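Local structure of AMP-dependent synthetase and ligase (Xenorhabdus doucetiae, 6QSR) at residues I18-D23 with I45-H50; P24-F29 with P37-V42; M49-T54 with L80-N85. The protein forms a dehydratase heterocomplex with a FabA/FabZ-type partner and probably takes part in aryl polyene pigment biosynthesis by a type II polyketide synthase. All coordinates share one frame; numbering follows the deposited sequence.

Interaction 1: residues I18-D23 with I45-H50; sequences IQLYLD and IDWVMH
Trp47 sets its six-membered ring against two leucines of segment 18-23. Leu22 reaches CH2 of Trp47 with its CD2 methyl at 3.7 Å. The same methyl lies 3.9 Å from Trp47 CZ3, so it straddles that bond of the ring. Leu20 takes the neighbouring position: its CD1 is 3.9 Å from Trp47 CE3. Both methyls come in at a slant to the indole. The two leucines reach it differently. Leu20 sits on the strand and its CB already points toward the helix. Leu22 lies just past the strand end, and its CB does not point at the helix. Its CG lies anti to the carbonyl carbon (chi1 -53°), and the branch beyond brings CD2 to the ring.

This is the core of a hot-dog fold, in which an antiparallel sheet wraps round one central helix, here 41-56. Trp47 fills the space between that helix and strand 15-21, where the nearest CA atoms, those of Leu20 and Trp47, are still 10.2 Å apart. The contact is small and apolar, and all three touching residues are buried. The indole N-H is satisfied elsewhere: NE1 of Trp47 bonds to the carbonyl O of Met1, which probably helps to hold the ring in this rotation. Tyr97 on strand 92-99 and Pro3 also pack against Trp47. Next to it, Asp46 turns to a different set of partners. Its OD2 forms a salt bridge with Lys2, and its OD1 accepts a hydrogen bond from Trp77 NE1 of the FabA/FabZ-type chain.

Interaction 2: residues P24-F29 with P37-V42; sequences PTLDWF and PLLPGV
Phe29 packs along Pro37, Leu38 and Leu39, in the loop that leads into the central helix of the hot-dog fold. Phe29 CB starts 4.0 Å from Pro37 CB. Further out, its CD1 is 3.8 Å from that same Pro37 CB, and the two side chains cross at about a right angle. CD1 of Phe29 also lies near the carbonyl of Leu38. Beyond it, Phe29 CE1 comes to 3.4 Å from Leu39 N; the peptide joining Leu38 and Leu39 sits at the ring edge, near its plane. At the tip, Phe29 CZ meets Leu39 CD1 at 4.1 Å. That leucine methyl also touches Leu26 CD2.

Trp28 works on the helix end of the segment. Its CB rests on Pro40 CD at 3.9 Å, with Pro40 in the N-cap position. The indole N-H leaves the contact and bonds to Met1 O. Phe78 of the FabA/FabZ-type chain packs on Trp28 as well, so this corner lies near the subunit interface. CZ3 of the benzo ring reaches the first helical turn. There Val42 holds CG1 between its backbone N and carbonyl carbon (chi1 74°), which sets that methyl 3.8 Å from Trp28 CZ3.

Interaction 3: residues M49-T54 with L80-N85; sequences MHYAQT and LLLKIN
Tyr51 leaves the central helix of the hot-dog fold with its CB toward strand 79-87 and meets two aliphatic side chains at different points along its length. Near the root, Tyr51 CB touches the CD1 methyl of Ile84 at 3.8 Å. Halfway out, Tyr51 CD2 lies 4.2 Å from Leu82 CD2, and the methyl approaches the ring obliquely. Leu82 and Ile84 alternate along the strand with Lys83, so both turn their CB toward the helix. Ile84 extends its CG1 branch, with chi2 at 162°, and CD1 ends up against the stem of the tyrosine rather than its ring.

One face of the Tyr51 ring has a neighbour from its own helix: His50 CD2 stands 4.0 Å above the plane of the Tyr51 ring, over its centre. The phenol OH reaches strand 4-9, where it hydrogen-bonds to Glu5 OE2. This gives the polar end of a buried side chain a partner. Ile18 and Leu20 of strand 15-21 pack on Tyr51 as well. Leu93 of strand 92-99 touches Ile84.

The helix widens into a pi-type turn at 52-54. Here the backbone bond from Thr54 N to His50 O is weak. The Thr54 side chain adds a second grip on that carbonyl: OG1 donates to His50 O at 2.6 Å, with a C=O...OG1 angle of 134° and a tilt of 25° from the carbonyl plane.

From the N terminus, strand 15-21 opens the loop that interaction 1 closes when the chain returns as helix 41-56. Interaction 2 lies wholly within that loop. It closes a shorter one, bringing 24-29 onto 37-42 just as the helix begins. The two touch where Trp47 CH2 meets Leu39 CD1, 3.6 Å away. Interaction 3 starts on the same helix, sharing Met49 and His50 with interaction 1, and closes much later on strand 79-87. Interactions 1 and 3 therefore tie one helix to neighbouring strands of one sheet, themselves probably joined by a bond between Leu20 O and Leu80 N. Interactions 2 and 3 follow in series, with centres about 18 Å apart.

Interaction 1: residues I18-D23 with I45-H50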
loop_
_atom_site.group_PDB
_atom_site.type_symbol
_atom_site.label_atom_id
_atom_site.label_comp_id
_atom_site.label_asym_id
_atom_site.label_seq_id
_atom_site.Cartn_x
_atom_site.Cartn_y
_atom_site.Cartn_z
ATOM N N ILE A 18 -18.449 9.116 0.313
ATOM C CA ILE A 18 -17.603 10.289 0.079
ATOM C C ILE A 18 -17.235 10.332 -1.397
ATOM O O ILE A 18 -16.807 9.321 -1.961
ATOM C CB ILE A 18 -16.312 10.257 0.938
ATOM C CG1 ILE A 18 -16.619 10.016 2.428
ATOM C CG2 ILE A 18 -15.548 11.563 0.822
ATOM C CD1 ILE A 18 -16.350 8.605 2.893
ATOM N N GLN A 19 -17.417 11.497 -2.021
ATOM C CA GLN A 19 -17.003 11.702 -3.395
ATOM C C GLN A 19 -15.672 12.448 -3.369
ATOM O O GLN A 19 -15.588 13.543 -2.799
ATOM C CB GLN A 19 -18.057 12.484 -4.169
ATOM C CG GLN A 19 -17.745 12.646 -5.650
ATOM C CD GLN A 19 -18.922 13.185 -6.438
ATOM O OE1 GLN A 19 -19.804 13.844 -5.888
ATOM N NE2 GLN A 19 -18.941 12.903 -7.732
ATOM N N LEU A 20 -14.651 11.841 -3.984
ATOM C CA LEU A 20 -13.275 12.335 -3.956
ATOM C C LEU A 20 -12.737 12.555 -5.350
ATOM O O LEU A 20 -13.022 11.780 -6.261
ATOM C CB LEU A 20 -12.360 11.323 -3.271
ATOM C CG LEU A 20 -12.713 10.945 -1.841
ATOM C CD1 LEU A 20 -11.758 9.865 -1.369
ATOM C CD2 LEU A 20 -12.655 12.164 -0.937
ATOM N N TYR A 21 -11.912 13.582 -5.489
ATOM C CA TYR A 21 -11.284 13.910 -6.763
ATOM C C TYR A 21 -9.763 13.804 -6.621
ATOM O O TYR A 21 -9.185 14.323 -5.668
ATOM C CB TYR A 21 -11.699 15.310 -7.204
ATOM C CG TYR A 21 -10.933 15.792 -8.409
ATOM C CD1 TYR A 21 -11.263 15.349 -9.686
ATOM C CD2 TYR A 21 -9.855 16.667 -8.269
ATOM C CE1 TYR A 21 -10.547 15.778 -10.797
ATOM C CE2 TYR A 21 -9.139 17.105 -9.373
ATOM C CZ TYR A 21 -9.485 16.654 -10.633
ATOM O OH TYR A 21 -8.766 17.085 -11.732
ATOM N N LEU A 22 -9.133 13.134 -7.583
ATOM C CA LEU A 22 -7.687 12.951 -7.609
ATOM C C LEU A 22 -7.039 14.040 -8.462
ATOM O O LEU A 22 -7.166 14.034 -9.685
ATOM C CB LEU A 22 -7.343 11.566 -8.166
ATOM C CG LEU A 22 -8.035 10.372 -7.495
ATOM C CD1 LEU A 22 -7.474 9.073 -8.048
ATOM C CD2 LEU A 22 -7.880 10.450 -5.989
ATOM N N ASP A 23 -6.360 14.977 -7.803
ATOM C CA ASP A 23 -5.631 16.040 -8.483
ATOM C C ASP A 23 -4.244 15.563 -8.915
ATOM O O ASP A 23 -3.587 14.834 -8.167
ATOM C CB ASP A 23 -5.478 17.252 -7.562
ATOM C CG ASP A 23 -5.127 18.516 -8.325
ATOM O OD1 ASP A 23 -3.933 18.865 -8.390
ATOM O OD2 ASP A 23 -6.043 19.145 -8.887
ATOM N N ILE A 45 -6.275 2.739 1.282
ATOM C CA ILE A 45 -6.453 2.252 2.662
ATOM C C ILE A 45 -6.325 3.422 3.653
ATOM O O ILE A 45 -7.122 3.528 4.604
ATOM C CB ILE A 45 -5.477 1.106 2.986
ATOM C CG1 ILE A 45 -5.802 -0.110 2.108
ATOM C CG2 ILE A 45 -5.570 0.693 4.454
ATOM C CD1 ILE A 45 -4.640 -1.037 1.895
ATOM N N ASP A 46 -5.350 4.300 3.399
ATOM C CA ASP A 46 -5.083 5.466 4.248
ATOM C C ASP A 46 -6.340 6.335 4.432
ATOM O O ASP A 46 -6.682 6.686 5.553
ATOM C CB ASP A 46 -3.901 6.279 3.692
ATOM C CG ASP A 46 -3.356 7.294 4.687
ATOM O OD1 ASP A 46 -2.765 6.887 5.707
ATOM O OD2 ASP A 46 -3.493 8.504 4.442
ATOM N N TRP A 47 -7.053 6.628 3.341
ATOM C CA TRP A 47 -8.253 7.469 3.402
ATOM C C TRP A 47 -9.440 6.757 4.061
ATOM O O TRP A 47 -10.173 7.365 4.833
ATOM C CB TRP A 47 -8.644 7.974 2.006
ATOM C CG TRP A 47 -7.534 8.685 1.294
ATOM C CD1 TRP A 47 -6.476 9.349 1.858
ATOM C CD2 TRP A 47 -7.378 8.815 -0.123
ATOM N NE1 TRP A 47 -5.658 9.863 0.874
ATOM C CE2 TRP A 47 -6.194 9.557 -0.350
ATOM C CE3 TRP A 47 -8.118 8.367 -1.226
ATOM C CZ2 TRP A 47 -5.736 9.867 -1.641
ATOM C CZ3 TRP A 47 -7.655 8.672 -2.514
ATOM C CH2 TRP A 47 -6.475 9.409 -2.703
ATOM N N VAL A 48 -9.612 5.474 3.775
ATOM C CA VAL A 48 -10.587 4.652 4.498
ATOM C C VAL A 48 -10.383 4.796 6.008
ATOM O O VAL A 48 -11.331 5.070 6.746
ATOM C CB VAL A 48 -10.555 3.175 4.045
ATOM C CG1 VAL A 48 -11.318 2.275 5.012
ATOM C CG2 VAL A 48 -11.158 3.052 2.652
ATOM N N MET A 49 -9.144 4.671 6.457
ATOM C CA MET A 49 -8.839 4.834 7.883
ATOM C C MET A 49 -9.097 6.252 8.417
ATOM O O MET A 49 -9.522 6.393 9.560
ATOM C CB MET A 49 -7.405 4.403 8.174
ATOM C CG MET A 49 -7.157 2.924 7.913
ATOM S SD MET A 49 -8.102 1.792 8.953
ATOM C CE MET A 49 -7.865 2.545 10.565
ATOM N N HIS A 50 -8.851 7.283 7.603
ATOM C CA HIS A 50 -9.110 8.677 8.002
ATOM C C HIS A 50 -10.597 8.938 8.232
ATOM O O HIS A 50 -10.978 9.498 9.254
ATOM C CB HIS A 50 -8.580 9.679 6.964
ATOM C CG HIS A 50 -9.046 11.087 7.194
ATOM N ND1 HIS A 50 -8.588 11.862 8.238
ATOM C CD2 HIS A 50 -9.955 11.846 6.535
ATOM C CE1 HIS A 50 -9.180 13.044 8.201
ATOM N NE2 HIS A 50 -10.014 13.059 7.176
#

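Interaction 2: residues P24-F29 with P37-V42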
loop_
_atom_site.group_PDB
_atom_site.type_symbol
_atom_site.label_atom_id
_atom_site.label_comp_id
_atom_site.label_asym_id
_atom_site.label_seq_id
_atom_site.Cartn_x
_atom_site.Cartn_y
_atom_site.Cartn_z
ATOM N N PRO A 24 -3.769 15.993 -10.104
ATOM C CA PRO A 24 -2.385 15.681 -10.527
ATOM C C PRO A 24 -1.266 16.022 -9.539
ATOM O O PRO A 24 -0.212 15.379 -9.584
ATOM C CB PRO A 24 -2.212 16.532 -11.788
ATOM C CG PRO A 24 -3.581 16.632 -12.354
ATOM C CD PRO A 24 -4.543 16.608 -11.199
ATOM N N THR A 25 -1.476 17.026 -8.682
ATOM C CA THR A 25 -0.448 17.476 -7.739
ATOM C C THR A 25 -0.490 16.758 -6.388
ATOM O O THR A 25 0.343 17.029 -5.524
ATOM C CB THR A 25 -0.536 18.994 -7.505
ATOM O OG1 THR A 25 -1.798 19.324 -6.911
ATOM C CG2 THR A 25 -0.374 19.735 -8.820
ATOM N N LEU A 26 -1.454 15.858 -6.209
ATOM C CA LEU A 26 -1.516 14.991 -5.027
ATOM C C LEU A 26 -0.188 14.239 -4.863
ATOM O O LEU A 26 0.282 13.578 -5.797
ATOM C CB LEU A 26 -2.681 14.012 -5.176
ATOM C CG LEU A 26 -3.012 13.066 -4.022
ATOM C CD1 LEU A 26 -3.528 13.860 -2.831
ATOM C CD2 LEU A 26 -4.044 12.043 -4.478
ATOM N N ASP A 27 0.416 14.357 -3.680
ATOM C CA ASP A 27 1.808 13.915 -3.481
ATOM C C ASP A 27 2.048 12.397 -3.590
ATOM O O ASP A 27 3.162 11.978 -3.901
ATOM C CB ASP A 27 2.439 14.501 -2.196
ATOM C CG ASP A 27 1.513 14.461 -0.994
ATOM O OD1 ASP A 27 0.449 13.808 -1.065
ATOM O OD2 ASP A 27 1.851 15.101 0.024
ATOM N N TRP A 28 1.002 11.592 -3.378
ATOM C CA TRP A 28 1.027 10.144 -3.656
ATOM C C TRP A 28 1.500 9.769 -5.064
ATOM O O TRP A 28 2.102 8.715 -5.253
ATOM C CB TRP A 28 -0.372 9.539 -3.479
ATOM C CG TRP A 28 -0.899 9.554 -2.087
ATOM C CD1 TRP A 28 -1.880 10.358 -1.588
ATOM C CD2 TRP A 28 -0.482 8.710 -1.011
ATOM N NE1 TRP A 28 -2.104 10.064 -0.262
ATOM C CE2 TRP A 28 -1.261 9.054 0.115
ATOM C CE3 TRP A 28 0.470 7.691 -0.892
ATOM C CZ2 TRP A 28 -1.109 8.418 1.355
ATOM C CZ3 TRP A 28 0.620 7.054 0.341
ATOM C CH2 TRP A 28 -0.166 7.423 1.445
ATOM N N PHE A 29 1.181 10.609 -6.050
ATOM C CA PHE A 29 1.587 10.370 -7.439
ATOM C C PHE A 29 3.055 10.690 -7.718
ATOM O O PHE A 29 3.589 10.217 -8.714
ATOM C CB PHE A 29 0.717 11.184 -8.407
ATOM C CG PHE A 29 -0.737 10.818 -8.382
ATOM C CD1 PHE A 29 -1.157 9.533 -8.720
ATOM C CD2 PHE A 29 -1.697 11.768 -8.062
ATOM C CE1 PHE A 29 -2.504 9.202 -8.716
ATOM C CE2 PHE A 29 -3.042 11.437 -8.043
ATOM C CZ PHE A 29 -3.446 10.155 -8.375
ATOM N N PRO A 37 1.276 8.281 -13.683
ATOM C CA PRO A 37 0.835 8.428 -12.285
ATOM C C PRO A 37 -0.284 7.437 -11.945
ATOM O O PRO A 37 -1.289 7.375 -12.645
ATOM C CB PRO A 37 0.361 9.886 -12.196
ATOM C CG PRO A 37 0.149 10.326 -13.605
ATOM C CD PRO A 37 1.107 9.533 -14.444
ATOM N N LEU A 38 -0.075 6.641 -10.900
ATOM C CA LEU A 38 -1.083 5.701 -10.414
ATOM C C LEU A 38 -1.231 5.891 -8.924
ATOM O O LEU A 38 -0.231 6.061 -8.226
ATOM C CB LEU A 38 -0.653 4.257 -10.668
ATOM C CG LEU A 38 -0.625 3.773 -12.113
ATOM C CD1 LEU A 38 0.011 2.392 -12.168
ATOM C CD2 LEU A 38 -2.030 3.754 -12.701
ATOM N N LEU A 39 -2.465 5.830 -8.434
ATOM C CA LEU A 39 -2.721 5.973 -7.005
ATOM C C LEU A 39 -2.318 4.668 -6.303
ATOM O O LEU A 39 -2.858 3.608 -6.642
ATOM C CB LEU A 39 -4.201 6.282 -6.766
ATOM C CG LEU A 39 -4.611 6.658 -5.338
ATOM C CD1 LEU A 39 -4.036 8.006 -4.939
ATOM C CD2 LEU A 39 -6.122 6.665 -5.200
ATOM N N PRO A 40 -1.355 4.728 -5.345
ATOM C CA PRO A 40 -0.992 3.518 -4.606
ATOM C C PRO A 40 -2.167 2.900 -3.840
ATOM O O PRO A 40 -3.042 3.632 -3.347
ATOM C CB PRO A 40 0.072 4.008 -3.607
ATOM C CG PRO A 40 0.603 5.273 -4.182
ATOM C CD PRO A 40 -0.551 5.888 -4.907
ATOM N N GLY A 41 -2.162 1.572 -3.744
ATOM C CA GLY A 41 -3.146 0.811 -2.957
ATOM C C GLY A 41 -3.207 1.250 -1.501
ATOM O O GLY A 41 -4.291 1.343 -0.915
ATOM N N VAL A 42 -2.042 1.530 -0.923
ATOM C CA VAL A 42 -1.957 2.028 0.453
ATOM C C VAL A 42 -2.650 3.380 0.695
ATOM O O VAL A 42 -3.149 3.618 1.788
ATOM C CB VAL A 42 -0.492 2.073 0.943
ATOM C CG1 VAL A 42 0.294 3.220 0.303
ATOM C CG2 VAL A 42 -0.423 2.152 2.461
#

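Interaction 3: residues M49-T54 with L80-N85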
loop_
_atom_site.group_PDB
_atom_site.type_symbol
_atom_site.label_atom_id
_atom_site.label_comp_id
_atom_site.label_asym_id
_atom_site.label_seq_id
_atom_site.Cartn_x
_atom_site.Cartn_y
_atom_site.Cartn_z
ATOM N N MET A 49 -9.144 4.671 6.457
ATOM C CA MET A 49 -8.839 4.834 7.883
ATOM C C MET A 49 -9.097 6.252 8.417
ATOM O O MET A 49 -9.522 6.393 9.560
ATOM C CB MET A 49 -7.405 4.403 8.174
ATOM C CG MET A 49 -7.157 2.924 7.913
ATOM S SD MET A 49 -8.102 1.792 8.953
ATOM C CE MET A 49 -7.865 2.545 10.565
ATOM N N HIS A 50 -8.851 7.283 7.603
ATOM C CA HIS A 50 -9.110 8.677 8.002
ATOM C C HIS A 50 -10.597 8.938 8.232
ATOM O O HIS A 50 -10.978 9.498 9.254
ATOM C CB HIS A 50 -8.580 9.679 6.964
ATOM C CG HIS A 50 -9.046 11.087 7.194
ATOM N ND1 HIS A 50 -8.588 11.862 8.238
ATOM C CD2 HIS A 50 -9.955 11.846 6.535
ATOM C CE1 HIS A 50 -9.180 13.044 8.201
ATOM N NE2 HIS A 50 -10.014 13.059 7.176
ATOM N N TYR A 51 -11.422 8.547 7.266
ATOM C CA TYR A 51 -12.867 8.716 7.388
ATOM C C TYR A 51 -13.464 7.796 8.453
ATOM O O TYR A 51 -14.395 8.194 9.171
ATOM C CB TYR A 51 -13.552 8.536 6.030
ATOM C CG TYR A 51 -13.278 9.691 5.092
ATOM C CD1 TYR A 51 -13.829 10.950 5.337
ATOM C CD2 TYR A 51 -12.469 9.533 3.964
ATOM C CE1 TYR A 51 -13.581 12.021 4.487
ATOM C CE2 TYR A 51 -12.216 10.597 3.108
ATOM C CZ TYR A 51 -12.772 11.838 3.374
ATOM O OH TYR A 51 -12.532 12.896 2.532
ATOM N N ALA A 52 -12.914 6.591 8.584
ATOM C CA ALA A 52 -13.356 5.649 9.627
ATOM C C ALA A 52 -13.111 6.205 11.031
ATOM O O ALA A 52 -14.038 6.312 11.838
ATOM C CB ALA A 52 -12.658 4.311 9.464
ATOM N N GLN A 53 -11.860 6.572 11.296
ATOM C CA GLN A 53 -11.456 7.107 12.598
ATOM C C GLN A 53 -12.025 8.502 12.935
ATOM O O GLN A 53 -12.058 8.869 14.108
ATOM C CB GLN A 53 -9.923 7.093 12.724
ATOM C CG GLN A 53 -9.333 5.684 12.717
ATOM C CD GLN A 53 -7.819 5.659 12.864
ATOM O OE1 GLN A 53 -7.106 6.447 12.245
ATOM N NE2 GLN A 53 -7.321 4.733 13.677
ATOM N N THR A 54 -12.470 9.266 11.928
ATOM C CA THR A 54 -13.080 10.592 12.157
ATOM C C THR A 54 -14.618 10.611 12.158
ATOM O O THR A 54 -15.211 11.388 12.900
ATOM C CB THR A 54 -12.573 11.643 11.147
ATOM O OG1 THR A 54 -12.891 11.243 9.806
ATOM C CG2 THR A 54 -11.070 11.841 11.296
ATOM N N LEU A 80 -13.802 9.481 -7.530
ATOM C CA LEU A 80 -14.082 8.245 -6.819
ATOM C C LEU A 80 -15.299 8.425 -5.933
ATOM O O LEU A 80 -15.520 9.510 -5.385
ATOM C CB LEU A 80 -12.887 7.868 -5.932
ATOM C CG LEU A 80 -11.489 7.888 -6.552
ATOM C CD1 LEU A 80 -10.448 7.433 -5.538
ATOM C CD2 LEU A 80 -11.438 7.015 -7.796
ATOM N N LEU A 81 -16.079 7.355 -5.787
ATOM C CA LEU A 81 -17.110 7.275 -4.768
ATOM C C LEU A 81 -16.661 6.212 -3.771
ATOM O O LEU A 81 -16.523 5.042 -4.131
ATOM C CB LEU A 81 -18.465 6.904 -5.381
ATOM C CG LEU A 81 -19.025 7.877 -6.427
ATOM C CD1 LEU A 81 -20.329 7.349 -7.015
ATOM C CD2 LEU A 81 -19.232 9.258 -5.822
ATOM N N LEU A 82 -16.412 6.638 -2.537
ATOM C CA LEU A 82 -15.950 5.759 -1.455
ATOM C C LEU A 82 -17.098 5.462 -0.507
ATOM O O LEU A 82 -17.636 6.379 0.094
ATOM C CB LEU A 82 -14.815 6.433 -0.686
ATOM C CG LEU A 82 -14.299 5.745 0.582
ATOM C CD1 LEU A 82 -13.926 4.296 0.314
ATOM C CD2 LEU A 82 -13.122 6.530 1.138
ATOM N N LYS A 83 -17.427 4.181 -0.354
ATOM C CA LYS A 83 -18.500 3.712 0.512
ATOM C C LYS A 83 -17.831 2.934 1.637
ATOM O O LYS A 83 -17.038 2.042 1.357
ATOM C CB LYS A 83 -19.427 2.808 -0.306
ATOM C CG LYS A 83 -20.472 1.999 0.460
ATOM C CD LYS A 83 -20.599 0.610 -0.164
ATOM C CE LYS A 83 -21.793 -0.173 0.354
ATOM N NZ LYS A 83 -22.233 -1.160 -0.676
ATOM N N ILE A 84 -18.125 3.299 2.889
ATOM C CA ILE A 84 -17.552 2.638 4.075
ATOM C C ILE A 84 -18.675 2.254 5.035
ATOM O O ILE A 84 -19.573 3.061 5.295
ATOM C CB ILE A 84 -16.559 3.546 4.847
ATOM C CG1 ILE A 84 -15.432 4.059 3.945
ATOM C CG2 ILE A 84 -15.933 2.776 6.004
ATOM C CD1 ILE A 84 -14.710 5.266 4.507
ATOM N N ASN A 85 -18.595 1.038 5.572
ATOM C CA ASN A 85 -19.532 0.548 6.573
ATOM C C ASN A 85 -18.726 0.059 7.775
ATOM O O ASN A 85 -17.766 -0.703 7.611
ATOM C CB ASN A 85 -20.367 -0.584 5.982
ATOM C CG ASN A 85 -21.409 -1.119 6.947
ATOM O OD1 ASN A 85 -21.099 -1.884 7.870
ATOM N ND2 ASN A 85 -22.658 -0.734 6.727
#